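Side-chain contact in chlorella virus DNA ligase-adenylate (Chlorella virus, PDB 1FVI), which probably joins breaks in duplex DNA as an ATP-dependent ligase, passing through an intermediate in which AMP is covalently attached to the enzyme: residues A[37-40]-A[41-45]. The protein carries 1 engineered substitution. Residues are numbered along the deposited sequence; the frame is centred on the assembly and turned at random.
With SO4 (sulfate ion), chain B.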
ATOM      1  N   GLN A  37      22.611   1.932   9.240  1.00 32.16           N
ATOM      2  CA  GLN A  37      22.016   3.129   8.653  1.00 25.54           C
ATOM      3  C   GLN A  37      20.954   2.639   7.651  1.00 31.70           C
ATOM      4  O   GLN A  37      20.822   1.432   7.439  1.00 25.12           O
ATOM      5  CB  GLN A  37      23.061   3.963   7.928  1.00 20.07           C
ATOM      6  CG  GLN A  37      23.721   3.274   6.754  1.00 30.27           C
ATOM      7  CD  GLN A  37      24.720   4.166   6.040  1.00 42.24           C
ATOM      8  OE1 GLN A  37      25.669   3.678   5.425  1.00 38.26           O
ATOM      9  NE2 GLN A  37      24.499   5.483   6.098  1.00 39.05           N
ATOM     10  N   MET A  38      20.189   3.553   7.055  1.00 32.28           N
ATOM     11  CA  MET A  38      19.174   3.145   6.081  1.00 32.10           C
ATOM     12  C   MET A  38      19.794   2.763   4.742  1.00 30.32           C
ATOM     13  O   MET A  38      20.574   3.520   4.156  1.00 27.65           O
ATOM     14  CB  MET A  38      18.101   4.213   5.889  1.00 25.29           C
ATOM     15  CG  MET A  38      17.318   4.527   7.148  1.00 29.69           C
ATOM     16  SD  MET A  38      16.765   3.094   8.133  1.00 25.77           S
ATOM     17  CE  MET A  38      15.362   2.493   7.214  1.00 20.92           C
ATOM     18  N   LEU A  39      19.478   1.543   4.311  1.00 25.67           N
ATOM     19  CA  LEU A  39      19.973   0.969   3.066  1.00 27.80           C
ATOM     20  C   LEU A  39      18.812   0.763   2.081  1.00 30.76           C
ATOM     21  O   LEU A  39      17.650   0.622   2.483  1.00 24.14           O
ATOM     22  CB  LEU A  39      20.625  -0.396   3.361  1.00 33.75           C
ATOM     23  CG  LEU A  39      22.055  -0.554   3.915  1.00 35.74           C
ATOM     24  CD1 LEU A  39      22.494   0.602   4.772  1.00 28.89           C
ATOM     25  CD2 LEU A  39      22.154  -1.860   4.684  1.00 26.71           C
ATOM     26  N   SER A  40      19.126   0.780   0.791  1.00 32.32           N
ATOM     27  CA  SER A  40      18.114   0.544  -0.238  1.00 35.50           C
ATOM     28  C   SER A  40      18.130  -0.968  -0.549  1.00 33.50           C
ATOM     29  O   SER A  40      18.786  -1.743   0.172  1.00 24.14           O
ATOM     30  CB  SER A  40      18.420   1.370  -1.490  1.00 18.99           C
ATOM     31  OG  SER A  40      19.596   0.907  -2.113  1.00 25.01           O
ATOM     32  N   ARG A  41      17.421  -1.390  -1.599  1.00 30.64           N
ATOM     33  CA  ARG A  41      17.377  -2.808  -1.959  1.00 28.80           C
ATOM     34  C   ARG A  41      18.712  -3.368  -2.421  1.00 27.25           C
ATOM     35  O   ARG A  41      18.956  -4.562  -2.290  1.00 29.53           O
ATOM     36  CB  ARG A  41      16.292  -3.101  -2.998  1.00 26.16           C
ATOM     37  CG  ARG A  41      16.496  -2.506  -4.359  1.00 40.43           C
ATOM     38  CD  ARG A  41      15.306  -2.870  -5.250  1.00 49.88           C
ATOM     39  NE  ARG A  41      15.382  -4.238  -5.771  1.00 54.83           N
ATOM     40  CZ  ARG A  41      14.348  -5.069  -5.868  1.00 31.44           C
ATOM     41  NH1 ARG A  41      13.150  -4.688  -5.458  1.00 29.03           N
ATOM     42  NH2 ARG A  41      14.501  -6.249  -6.455  1.00 24.62           N
ATOM     43  N   THR A  42      19.559  -2.510  -2.984  1.00 24.86           N
ATOM     44  CA  THR A  42      20.890  -2.922  -3.423  1.00 29.76           C
ATOM     45  C   THR A  42      21.836  -2.886  -2.215  1.00 32.02           C
ATOM     46  O   THR A  42      23.040  -3.112  -2.336  1.00 35.06           O
ATOM     47  CB  THR A  42      21.440  -1.965  -4.462  1.00 23.03           C
ATOM     48  OG1 THR A  42      21.698  -0.694  -3.845  1.00 27.26           O
ATOM     49  CG2 THR A  42      20.454  -1.821  -5.616  1.00 30.77           C
ATOM     50  N   PHE A  43      21.276  -2.523  -1.068  1.00 31.48           N
ATOM     51  CA  PHE A  43      21.998  -2.443   0.187  1.00 40.20           C
ATOM     52  C   PHE A  43      23.060  -1.358   0.293  1.00 46.84           C
ATOM     53  O   PHE A  43      23.964  -1.415   1.135  1.00 48.10           O
ATOM     54  CB  PHE A  43      22.505  -3.819   0.616  1.00 39.08           C
ATOM     55  CG  PHE A  43      21.592  -4.504   1.586  1.00 44.67           C
ATOM     56  CD1 PHE A  43      20.225  -4.221   1.583  1.00 28.76           C
ATOM     57  CD2 PHE A  43      22.102  -5.360   2.562  1.00 42.81           C
ATOM     58  CE1 PHE A  43      19.385  -4.770   2.538  1.00 31.66           C
ATOM     59  CE2 PHE A  43      21.265  -5.915   3.526  1.00 40.71           C
ATOM     60  CZ  PHE A  43      19.903  -5.619   3.514  1.00 36.63           C
ATOM     61  N   LYS A  44      22.926  -0.355  -0.564  1.00 43.25           N
ATOM     62  CA  LYS A  44      23.813   0.796  -0.545  1.00 37.48           C
ATOM     63  C   LYS A  44      23.054   1.842   0.274  1.00 38.10           C
ATOM     64  O   LYS A  44      21.819   1.835   0.318  1.00 36.89           O
ATOM     65  CB  LYS A  44      24.090   1.250  -1.976  1.00 41.11           C
ATOM     66  CG  LYS A  44      24.960   0.239  -2.747  1.00 40.91           C
ATOM     67  CD  LYS A  44      26.421   0.287  -2.238  1.00 59.17           C
ATOM     68  CE  LYS A  44      27.268  -0.935  -2.613  1.00 43.83           C
ATOM     69  NZ  LYS A  44      27.093  -2.081  -1.670  1.00 56.03           N
ATOM     70  N   PRO A  45      23.772   2.695   1.017  1.00 40.24           N
ATOM     71  CA  PRO A  45      23.054   3.697   1.815  1.00 39.52           C
ATOM     72  C   PRO A  45      22.104   4.625   1.048  1.00 38.34           C
ATOM     73  O   PRO A  45      22.329   4.918  -0.131  1.00 33.66           O
ATOM     74  CB  PRO A  45      24.184   4.460   2.515  1.00 35.63           C
ATOM     75  CG  PRO A  45      25.393   4.214   1.642  1.00 44.64           C
ATOM     76  CD  PRO A  45      25.225   2.775   1.246  1.00 39.48           C
TER
HETATM   77  S   SO4 B 510      10.508  -6.769  -7.608  1.00 19.60           S
HETATM   78  O1  SO4 B 510      11.887  -7.195  -7.815  1.00 28.34           O
HETATM   79  O2  SO4 B 510       9.694  -7.882  -7.011  1.00 22.88           O
HETATM   80  O3  SO4 B 510       9.827  -6.309  -8.924  1.00 23.39           O
HETATM   81  O4  SO4 B 510      10.481  -5.545  -6.695  1.00 21.50           O
HETATM   82  O   HOH W   1      21.142   3.712  -2.478  1.00 46.93           O
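Thr42 OG1 donates to Ser40 OG over 3.2 Å, and a water hydrogen-bonded to the same OG donates to the carbonyl O of Pro45. The hydroxyl comes within range of Thr42 because OG stands between the backbone N and the carbonyl carbon of its own residue (chi1 67°), and the Thr42 hydroxyl takes the same setting. Two backbone hydrogen bonds tie the same loop together. Ser40 N donates to Lys44 O over 2.9 Å, fairly straight at 161°, whereas Phe43 N donates a hydrogen bond to Ser40 O from well above the carbonyl plane and not along a lone pair. This second hydrogen bond closes a type I beta turn from Ser40 to Phe43. The turn carries the chain out of strand 38-39, an edge strand of the five-stranded sheet that includes 30-34, and folds it back until Leu39 and Pro45 form a single beta bridge. Two CA-H...O contacts, from Pro45 CA to Met38 O and from Leu39 CA to Lys44 O, accompany that bridge, each using the CA of one bridged residue and the carbonyl preceding the other. On the Phe43 side, a methyl settles over the ring: Leu39 CD2 lies 4.1 Å from the ring centroid and only 11° off its normal, a CH-pi contact, while Ser40 O sits near the ring edge, 3.2 Å from Phe43 CD1. Val33, Ile2 and Pro5 also touch Phe43. From the turn, Arg41 extends to the AMP pocket, where its side chain touches the nucleotide. Arg41 NH1 and NH2 each donate to a different oxygen of one sulfate, NH1 to O4 and NH2 to O1, both at 3.1 Å; Lys185 NZ binds the same ion, which probably came from the crystallisation liquor.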